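Local coordinates for protein acyl-coenzyme A oxidase acox-1.2 (Caenorhabditis elegans, PDB 5K3J) that catalyses the FAD-dependent desaturation of ascaroside-CoA side chains, the first step of the peroxisomal beta-oxidation that shortens dauer pheromones, at residues A307-A312 with D606-S611; R341-L346 with P599-L604; E16-A21 with A311-A316. All coordinates share one frame; numbering follows the deposited sequence.

Interaction 1: residues A307-A312 with D606-S611; sequences ALTIAA and DSFQIS
Thr309 meets Ile610 and, more loosely, Phe608. The route starts at the threonine CB, which points toward the loop. From there the side chain forks. The methyl CG2 lies anti to the backbone N and takes no part in this contact. The hydroxyl takes the place beside that N (chi1 -55°), and this turns OG1 to the loop. OG1 is the branch that makes the contact: it comes 3.9 Å from Ile610 CD1, and the two side chains cross at a slant. It also stands 4.4 Å from Phe608 CD2, oblique to the ring. Its polar need is met in its own helix, by a hydrogen bond with Ala305 O, so its approach to the loop is van der Waals contact. The contact joins helix 287-315 of the C-alpha1 domain to a turn of the C-terminal helical domain of this acyl-CoA oxidase. That turn is a type I beta turn, Asp606 to Gln609, closed by Gln609 N on Asp606 O at 3.1 Å. Gln609 then takes positive phi, and Ser611 caps helix 612-615. Leu615 of that helix touches both Thr309 and Ile610. The Phe608 ring also meets the ring of Tyr350, with planes about 40° apart.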
loop_
_atom_site.group_PDB
_atom_site.type_symbol
_atom_site.label_atom_id
_atom_site.label_comp_id
_atom_site.label_asym_id
_atom_site.label_seq_id
_atom_site.Cartn_x
_atom_site.Cartn_y
_atom_site.Cartn_z
ATOM N N ALA A 307 5.706 4.381 11.989
ATOM C CA ALA A 307 5.506 2.985 11.625
ATOM C C ALA A 307 6.587 2.102 12.240
ATOM O O ALA A 307 6.298 1.042 12.800
ATOM C CB ALA A 307 5.492 2.831 10.116
ATOM N N LEU A 308 7.830 2.561 12.138
ATOM C CA LEU A 308 8.986 1.821 12.632
ATOM C C LEU A 308 9.019 1.759 14.153
ATOM O O LEU A 308 9.578 0.828 14.726
ATOM C CB LEU A 308 10.272 2.451 12.108
ATOM C CG LEU A 308 10.376 2.407 10.587
ATOM C CD1 LEU A 308 11.394 3.412 10.085
ATOM C CD2 LEU A 308 10.728 1.004 10.135
ATOM N N THR A 309 8.417 2.752 14.801
ATOM C CA THR A 309 8.329 2.776 16.255
ATOM C C THR A 309 7.485 1.600 16.732
ATOM O O THR A 309 7.690 1.065 17.821
ATOM C CB THR A 309 7.728 4.097 16.760
ATOM O OG1 THR A 309 8.487 5.194 16.239
ATOM C CG2 THR A 309 7.755 4.154 18.278
ATOM N N ILE A 310 6.542 1.191 15.888
ATOM C CA ILE A 310 5.651 0.078 16.187
ATOM C C ILE A 310 6.262 -1.263 15.794
ATOM O O ILE A 310 6.166 -2.242 16.535
ATOM C CB ILE A 310 4.308 0.251 15.463
ATOM C CG1 ILE A 310 3.678 1.596 15.842
ATOM C CG2 ILE A 310 3.369 -0.921 15.760
ATOM C CD1 ILE A 310 2.661 2.096 14.849
ATOM N N ALA A 311 6.881 -1.299 14.620
ATOM C CA ALA A 311 7.512 -2.511 14.124
ATOM C C ALA A 311 8.656 -2.945 15.034
ATOM O O ALA A 311 8.668 -4.073 15.522
ATOM C CB ALA A 311 8.013 -2.304 12.701
ATOM N N ALA A 312 9.599 -2.037 15.269
ATOM C CA ALA A 312 10.794 -2.338 16.054
ATOM C C ALA A 312 10.455 -2.832 17.455
ATOM O O ALA A 312 10.928 -3.887 17.878
ATOM C CB ALA A 312 11.695 -1.118 16.135
ATOM N N ASP A 606 12.673 5.069 20.086
ATOM C CA ASP A 606 12.210 5.675 21.334
ATOM C C ASP A 606 12.591 7.146 21.365
ATOM O O ASP A 606 11.964 7.954 22.050
ATOM C CB ASP A 606 12.803 4.957 22.549
ATOM C CG ASP A 606 12.094 3.655 22.863
ATOM O OD1 ASP A 606 10.880 3.558 22.583
ATOM O OD2 ASP A 606 12.751 2.728 23.385
ATOM N N SER A 607 13.624 7.479 20.602
ATOM C CA SER A 607 14.142 8.835 20.527
ATOM C C SER A 607 13.163 9.805 19.877
ATOM O O SER A 607 13.170 10.996 20.189
ATOM C CB SER A 607 15.457 8.841 19.756
ATOM O OG SER A 607 16.406 7.995 20.377
ATOM N N PHE A 608 12.320 9.302 18.978
ATOM C CA PHE A 608 11.336 10.152 18.311
ATOM C C PHE A 608 10.316 10.676 19.324
ATOM O O PHE A 608 9.541 11.588 19.023
ATOM C CB PHE A 608 10.636 9.392 17.178
ATOM C CG PHE A 608 11.540 9.056 16.017
ATOM C CD1 PHE A 608 11.842 10.003 15.057
ATOM C CD2 PHE A 608 12.078 7.788 15.884
ATOM C CE1 PHE A 608 12.668 9.702 13.994
ATOM C CE2 PHE A 608 12.906 7.479 14.818
ATOM C CZ PHE A 608 13.201 8.442 13.873
ATOM N N GLN A 609 10.345 10.086 20.521
ATOM C CA GLN A 609 9.516 10.477 21.662
ATOM C C GLN A 609 8.063 10.711 21.270
ATOM O O GLN A 609 7.452 11.709 21.646
ATOM C CB GLN A 609 10.116 11.708 22.351
ATOM C CG GLN A 609 11.140 11.314 23.409
ATOM C CD GLN A 609 12.054 12.447 23.829
ATOM O OE1 GLN A 609 11.932 13.574 23.354
ATOM N NE2 GLN A 609 12.984 12.146 24.730
ATOM N N ILE A 610 7.525 9.764 20.508
ATOM C CA ILE A 610 6.112 9.745 20.159
ATOM C C ILE A 610 5.309 9.102 21.282
ATOM O O ILE A 610 5.486 7.920 21.577
ATOM C CB ILE A 610 5.870 8.974 18.852
ATOM C CG1 ILE A 610 6.770 9.519 17.736
ATOM C CG2 ILE A 610 4.405 9.037 18.457
ATOM C CD1 ILE A 610 6.753 8.687 16.460
ATOM N N SER A 611 4.434 9.881 21.909
ATOM C CA SER A 611 3.611 9.379 23.002
ATOM C C SER A 611 2.644 8.306 22.503
ATOM O O SER A 611 2.386 8.208 21.301
ATOM C CB SER A 611 2.842 10.525 23.656
ATOM O OG SER A 611 1.873 11.060 22.768
#

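Interaction 2: residues R341-L346 with P599-L604; sequences RLFPSL and PNAVSL. With ATP (adenosine-5'-triphosphate), chain H.
Phe343 and Leu346, one turn apart on helix 343-363, pack on Ala601 and Leu604 of helix 601-606. These contacts are apolar. Phe343 CE1 lies 3.7 Å from Ala601 CB, and CZ is almost as near, so the methyl sits obliquely at that end of the ring. Leu346 has CG anti to its backbone N (chi1 -177°), which carries CD2 out to Leu604. CD2 comes 3.9 Å from Leu604 CD1 and 4.0 Å from Leu604 CB. Leu561 and Leu594 also touch Phe343, and Leu308 lies against Leu346.

Arg341, just before this helix, makes close contacts with the ribose and adenine of ATP. Its CB is 3.4 Å from ATP O2', and NH2 is 3.5 Å from ATP C2, at the edge of the guanidinium. Its polar bonds go elsewhere. NE is hydrogen-bonded to Gln402 OE1 and NH1 to FAD O3B. NH1 also has a weak, long ion pair with Glu434 of the second subunit. With an alanine in place of Arg341, FAD O3B and Gln402 OE1 would probably lose a hydrogen-bonding partner and a gap would open beside the ATP adenine. The chemistry thus divides: apolar packing joins the helices, while one cation next to them serves two nucleotides shared between the subunits.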
loop_
_atom_site.group_PDB
_atom_site.type_symbol
_atom_site.label_atom_id
_atom_site.label_comp_id
_atom_site.label_asym_id
_atom_site.label_seq_id
_atom_site.Cartn_x
_atom_site.Cartn_y
_atom_site.Cartn_z
ATOM N N ARG A 341 14.427 -5.642 6.582
ATOM C CA ARG A 341 13.172 -5.066 6.113
ATOM C C ARG A 341 12.736 -3.909 7.008
ATOM O O ARG A 341 11.692 -3.297 6.783
ATOM C CB ARG A 341 12.078 -6.137 6.047
ATOM C CG ARG A 341 11.378 -6.431 7.368
ATOM C CD ARG A 341 10.529 -7.690 7.264
ATOM N NE ARG A 341 9.855 -7.777 5.974
ATOM C CZ ARG A 341 8.965 -8.707 5.649
ATOM N NH1 ARG A 341 8.626 -9.646 6.523
ATOM N NH2 ARG A 341 8.413 -8.694 4.442
ATOM N N LEU A 342 13.553 -3.603 8.012
ATOM C CA LEU A 342 13.218 -2.575 8.993
ATOM C C LEU A 342 14.232 -1.437 9.049
ATOM O O LEU A 342 13.872 -0.276 8.879
ATOM C CB LEU A 342 13.083 -3.202 10.383
ATOM C CG LEU A 342 11.677 -3.294 10.981
ATOM C CD1 LEU A 342 10.680 -3.704 9.920
ATOM C CD2 LEU A 342 11.648 -4.270 12.154
ATOM N N PHE A 343 15.493 -1.779 9.291
ATOM C CA PHE A 343 16.537 -0.785 9.556
ATOM C C PHE A 343 16.866 0.186 8.404
ATOM O O PHE A 343 17.157 1.353 8.668
ATOM C CB PHE A 343 17.828 -1.490 9.994
ATOM C CG PHE A 343 17.716 -2.209 11.306
ATOM C CD1 PHE A 343 16.647 -1.975 12.155
ATOM C CD2 PHE A 343 18.688 -3.115 11.693
ATOM C CE1 PHE A 343 16.549 -2.638 13.360
ATOM C CE2 PHE A 343 18.595 -3.777 12.897
ATOM C CZ PHE A 343 17.524 -3.539 13.731
ATOM N N PRO A 344 16.855 -0.283 7.140
ATOM C CA PRO A 344 17.081 0.696 6.067
ATOM C C PRO A 344 16.022 1.794 6.031
ATOM O O PRO A 344 16.345 2.952 5.758
ATOM C CB PRO A 344 17.016 -0.152 4.797
ATOM C CG PRO A 344 17.444 -1.507 5.238
ATOM C CD PRO A 344 16.901 -1.667 6.629
ATOM N N SER A 345 14.772 1.431 6.302
ATOM C CA SER A 345 13.706 2.421 6.395
ATOM C C SER A 345 13.996 3.371 7.547
ATOM O O SER A 345 13.751 4.574 7.456
ATOM C CB SER A 345 12.349 1.745 6.590
ATOM O OG SER A 345 12.083 0.820 5.548
ATOM N N LEU A 346 14.524 2.810 8.630
ATOM C CA LEU A 346 14.925 3.593 9.791
ATOM C C LEU A 346 16.049 4.555 9.427
ATOM O O LEU A 346 16.134 5.659 9.957
ATOM C CB LEU A 346 15.360 2.677 10.937
ATOM C CG LEU A 346 15.738 3.381 12.238
ATOM C CD1 LEU A 346 14.567 4.204 12.748
ATOM C CD2 LEU A 346 16.200 2.377 13.287
ATOM N N PRO A 599 21.291 -3.608 18.408
ATOM C CA PRO A 599 21.049 -3.374 19.838
ATOM C C PRO A 599 20.486 -1.983 20.147
ATOM O O PRO A 599 19.859 -1.803 21.190
ATOM C CB PRO A 599 22.436 -3.551 20.461
ATOM C CG PRO A 599 23.384 -3.239 19.364
ATOM C CD PRO A 599 22.731 -3.730 18.110
ATOM N N ASN A 600 20.699 -1.023 19.251
ATOM C CA ASN A 600 20.174 0.329 19.428
ATOM C C ASN A 600 18.785 0.518 18.824
ATOM O O ASN A 600 18.206 1.600 18.917
ATOM C CB ASN A 600 21.127 1.353 18.812
ATOM C CG ASN A 600 22.238 1.760 19.754
ATOM O OD1 ASN A 600 22.026 1.909 20.958
ATOM N ND2 ASN A 600 23.435 1.951 19.209
ATOM N N ALA A 601 18.262 -0.541 18.210
ATOM C CA ALA A 601 17.007 -0.493 17.453
ATOM C C ALA A 601 15.856 0.170 18.211
ATOM O O ALA A 601 15.210 1.089 17.700
ATOM C CB ALA A 601 16.600 -1.903 17.031
ATOM N N VAL A 602 15.604 -0.297 19.428
ATOM C CA VAL A 602 14.497 0.212 20.226
ATOM C C VAL A 602 14.800 1.627 20.718
ATOM O O VAL A 602 13.891 2.439 20.900
ATOM C CB VAL A 602 14.203 -0.723 21.413
ATOM C CG1 VAL A 602 13.076 -0.174 22.272
ATOM C CG2 VAL A 602 13.849 -2.109 20.902
ATOM N N SER A 603 16.083 1.926 20.904
ATOM C CA SER A 603 16.512 3.247 21.355
ATOM C C SER A 603 16.415 4.290 20.246
ATOM O O SER A 603 16.071 5.444 20.500
ATOM C CB SER A 603 17.946 3.189 21.888
ATOM O OG SER A 603 18.038 2.341 23.018
ATOM N N LEU A 604 16.721 3.885 19.017
ATOM C CA LEU A 604 16.709 4.816 17.893
ATOM C C LEU A 604 15.295 5.296 17.575
ATOM O O LEU A 604 15.112 6.377 17.015
ATOM C CB LEU A 604 17.343 4.177 16.651
ATOM C CG LEU A 604 18.874 4.098 16.611
ATOM C CD1 LEU A 604 19.351 3.361 15.366
ATOM C CD2 LEU A 604 19.491 5.488 16.680
HETATM P PG ATP H . 15.985 -7.788 -5.352
HETATM O O1G ATP H . 16.832 -7.152 -6.426
HETATM O O2G ATP H . 16.751 -8.707 -4.428
HETATM O O3G ATP H . 14.659 -8.338 -5.824
HETATM P PB ATP H . 16.729 -5.627 -3.746
HETATM O O1B ATP H . 16.297 -4.189 -3.918
HETATM O O2B ATP H . 18.069 -6.071 -4.279
HETATM O O3B ATP H . 15.590 -6.572 -4.377
HETATM P PA ATP H . 15.562 -6.826 -1.427
HETATM O O1A ATP H . 15.079 -7.966 -2.285
HETATM O O2A ATP H . 16.046 -7.134 -0.032
HETATM O O3A ATP H . 16.689 -5.937 -2.163
HETATM O "O5'" ATP H . 14.354 -5.770 -1.294
HETATM C "C5'" ATP H . 14.377 -4.799 -0.253
HETATM C "C4'" ATP H . 13.025 -4.781 0.439
HETATM O "O4'" ATP H . 12.055 -5.466 -0.358
HETATM C "C3'" ATP H . 13.109 -5.506 1.770
HETATM O "O3'" ATP H . 12.588 -4.670 2.807
HETATM C "C2'" ATP H . 12.211 -6.715 1.629
HETATM O "O2'" ATP H . 11.458 -6.915 2.825
HETATM C "C1'" ATP H . 11.296 -6.347 0.474
HETATM N N9 ATP H . 10.801 -7.542 -0.264
HETATM C C8 ATP H . 11.372 -8.135 -1.332
HETATM N N7 ATP H . 10.635 -9.197 -1.751
HETATM C C5 ATP H . 9.564 -9.293 -0.943
HETATM C C6 ATP H . 8.387 -10.189 -0.831
HETATM N N6 ATP H . 8.200 -11.223 -1.686
HETATM N N1 ATP H . 7.500 -9.940 0.156
HETATM C C2 ATP H . 7.670 -8.917 1.014
HETATM N N3 ATP H . 8.712 -8.066 0.971
HETATM C C4 ATP H . 9.678 -8.198 0.031
#

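Interaction 3: residues E16-A21 with A311-A316; sequences EERRMA and AARYSA
Arg18 and Arg313 reach each other because both side chains run out nearly straight from CG to NE, each with CG beside its own backbone N (chi1 -69° in Arg18). Glu17 starts in the same way (chi1 -71°), and this puts its CG at the methyl of Ala316. Its chain then bends at chi2. The bend swings the carboxylate back, so that CD also lies near that methyl.

Arg18 NH2 comes against the NE side of the Arg313 guanidinium. It lies 3.7 Å from Arg313 NE and 3.9 Å from Arg313 NH2. Arg313 NE is at the edge of the Arg18 guanidinium, in its plane. The two guanidinium planes are 69° apart, so the groups do not stack.

Asp606 bridges the two arginines, OD1 to Arg313 NH2 and OD2 to Arg18 NE, although it is poorly ordered and the exact geometry of the OD1 bridge is doubtful. Arg18 has a second carboxylate, Asp10, at NH1, and its NH2 is hydrogen-bonded to Arg622 O. These negative charges may ease the closeness of two buried cations.

The second contact is apolar. Ala316 CB rests 3.8 Å from Glu17 CG and 4.0 Å from Glu17 CD. The Glu17 carboxylate has its salt bridges with Arg598 and Lys331, and Val602 touches Glu17, Arg18 and Ala316 from beside the contact.

The arrangement is a buried pair of arginines that share an aspartate of helix 601-606. It joins the short N-terminal helix 12-18 to the end of helix 287-315 in the C-alpha1 domain, with the side chain of Ala316 about 8 Å from that of Gln338 of the FAD site.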
loop_
_atom_site.group_PDB
_atom_site.type_symbol
_atom_site.label_atom_id
_atom_site.label_comp_id
_atom_site.label_asym_id
_atom_site.label_seq_id
_atom_site.Cartn_x
_atom_site.Cartn_y
_atom_site.Cartn_z
ATOM N N GLU A 16 15.214 -4.774 28.509
ATOM C CA GLU A 16 16.556 -5.277 28.247
ATOM C C GLU A 16 17.065 -4.781 26.898
ATOM O O GLU A 16 18.266 -4.790 26.639
ATOM C CB GLU A 16 16.584 -6.809 28.303
ATOM C CG GLU A 16 15.991 -7.507 27.090
ATOM C CD GLU A 16 16.161 -9.015 27.149
ATOM O OE1 GLU A 16 16.608 -9.526 28.199
ATOM O OE2 GLU A 16 15.848 -9.693 26.145
ATOM N N GLU A 17 16.140 -4.342 26.047
ATOM C CA GLU A 17 16.486 -3.740 24.764
ATOM C C GLU A 17 16.951 -2.298 24.949
ATOM O O GLU A 17 17.802 -1.808 24.207
ATOM C CB GLU A 17 15.293 -3.787 23.807
ATOM C CG GLU A 17 14.954 -5.178 23.296
ATOM C CD GLU A 17 15.948 -5.690 22.271
ATOM O OE1 GLU A 17 16.685 -4.867 21.684
ATOM O OE2 GLU A 17 15.991 -6.919 22.051
ATOM N N ARG A 18 16.389 -1.626 25.950
ATOM C CA ARG A 18 16.693 -0.224 26.207
ATOM C C ARG A 18 17.921 -0.069 27.094
ATOM O O ARG A 18 18.552 0.988 27.119
ATOM C CB ARG A 18 15.486 0.468 26.842
ATOM C CG ARG A 18 14.312 0.614 25.893
ATOM C CD ARG A 18 13.032 0.997 26.621
ATOM N NE ARG A 18 11.933 1.194 25.680
ATOM C CZ ARG A 18 10.661 1.358 26.032
ATOM N NH1 ARG A 18 10.311 1.345 27.313
ATOM N NH2 ARG A 18 9.735 1.532 25.097
ATOM N N ARG A 19 18.261 -1.131 27.816
ATOM C CA ARG A 19 19.471 -1.149 28.627
ATOM C C ARG A 19 20.696 -1.197 27.713
ATOM O O ARG A 19 21.820 -0.940 28.145
ATOM C CB ARG A 19 19.465 -2.345 29.583
ATOM C CG ARG A 19 19.957 -2.039 30.990
ATOM C CD ARG A 19 18.819 -1.606 31.903
ATOM N NE ARG A 19 18.816 -0.168 32.151
ATOM C CZ ARG A 19 18.166 0.407 33.158
ATOM N NH1 ARG A 19 18.209 1.723 33.318
ATOM N NH2 ARG A 19 17.474 -0.340 34.011
ATOM N N MET A 20 20.460 -1.519 26.442
ATOM C CA MET A 20 21.521 -1.630 25.447
ATOM C C MET A 20 21.795 -0.301 24.745
ATOM O O MET A 20 22.532 -0.261 23.759
ATOM C CB MET A 20 21.166 -2.686 24.395
ATOM C CG MET A 20 20.751 -4.034 24.963
ATOM S SD MET A 20 20.311 -5.249 23.699
ATOM C CE MET A 20 21.923 -5.852 23.208
ATOM N N ALA A 21 21.206 0.781 25.244
ATOM C CA ALA A 21 21.346 2.091 24.607
ATOM C C ALA A 21 22.776 2.625 24.708
ATOM O O ALA A 21 23.333 2.717 25.801
ATOM C CB ALA A 21 20.370 3.083 25.226
ATOM N N ALA A 311 6.881 -1.299 14.620
ATOM C CA ALA A 311 7.512 -2.511 14.124
ATOM C C ALA A 311 8.656 -2.945 15.034
ATOM O O ALA A 311 8.668 -4.073 15.522
ATOM C CB ALA A 311 8.013 -2.304 12.701
ATOM N N ALA A 312 9.599 -2.037 15.269
ATOM C CA ALA A 312 10.794 -2.338 16.054
ATOM C C ALA A 312 10.455 -2.832 17.455
ATOM O O ALA A 312 10.928 -3.887 17.878
ATOM C CB ALA A 312 11.695 -1.118 16.135
ATOM N N ARG A 313 9.632 -2.068 18.166
ATOM C CA ARG A 313 9.211 -2.440 19.510
ATOM C C ARG A 313 8.536 -3.805 19.527
ATOM O O ARG A 313 8.859 -4.657 20.354
ATOM C CB ARG A 313 8.269 -1.381 20.086
ATOM C CG ARG A 313 8.966 -0.101 20.520
ATOM C CD ARG A 313 7.959 0.926 21.005
ATOM N NE ARG A 313 8.598 2.095 21.602
ATOM C CZ ARG A 313 7.947 3.197 21.958
ATOM N NH1 ARG A 313 6.638 3.288 21.770
ATOM N NH2 ARG A 313 8.603 4.215 22.497
ATOM N N TYR A 314 7.607 -4.013 18.601
ATOM C CA TYR A 314 6.915 -5.289 18.506
ATOM C C TYR A 314 7.856 -6.402 18.058
ATOM O O TYR A 314 7.666 -7.564 18.416
ATOM C CB TYR A 314 5.726 -5.201 17.545
ATOM C CG TYR A 314 5.035 -6.528 17.350
ATOM C CD1 TYR A 314 4.172 -7.025 18.314
ATOM C CD2 TYR A 314 5.257 -7.294 16.211
ATOM C CE1 TYR A 314 3.541 -8.240 18.150
ATOM C CE2 TYR A 314 4.629 -8.514 16.040
ATOM C CZ TYR A 314 3.773 -8.980 17.012
ATOM O OH TYR A 314 3.145 -10.192 16.848
ATOM N N SER A 315 8.867 -6.047 17.270
ATOM C CA SER A 315 9.833 -7.033 16.799
ATOM C C SER A 315 10.730 -7.507 17.934
ATOM O O SER A 315 11.362 -8.557 17.839
ATOM C CB SER A 315 10.685 -6.460 15.662
ATOM O OG SER A 315 9.877 -6.051 14.571
ATOM N N ALA A 316 10.783 -6.725 19.007
ATOM C CA ALA A 316 11.595 -7.077 20.168
ATOM C C ALA A 316 10.755 -7.741 21.253
ATOM O O ALA A 316 11.262 -8.085 22.319
ATOM C CB ALA A 316 12.299 -5.842 20.721
#

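How the interactions relate
The three contacts lie on the same side of the chain's centre, with their own centres 9 to 10 Å apart. Interactions 1 and 3 both use helix 287-315 and share Ala311 and Ala312. Interaction 2 is nested along the chain within the loop closed by interaction 1, and interaction 3 closes before it opens. Leu308 links interactions 1 and 2, with its CD1 3.5 Å from Leu346 N. Asp606 is the link between interactions 1 and 3. Met20 and Ala21 rest on 599-604. Residues distant in sequence thus join the N-terminal end, the C-alpha1 domain and the C-terminal helices. Interaction 2 reaches the FAD and ATP sites through Arg341, and the other two lie near it.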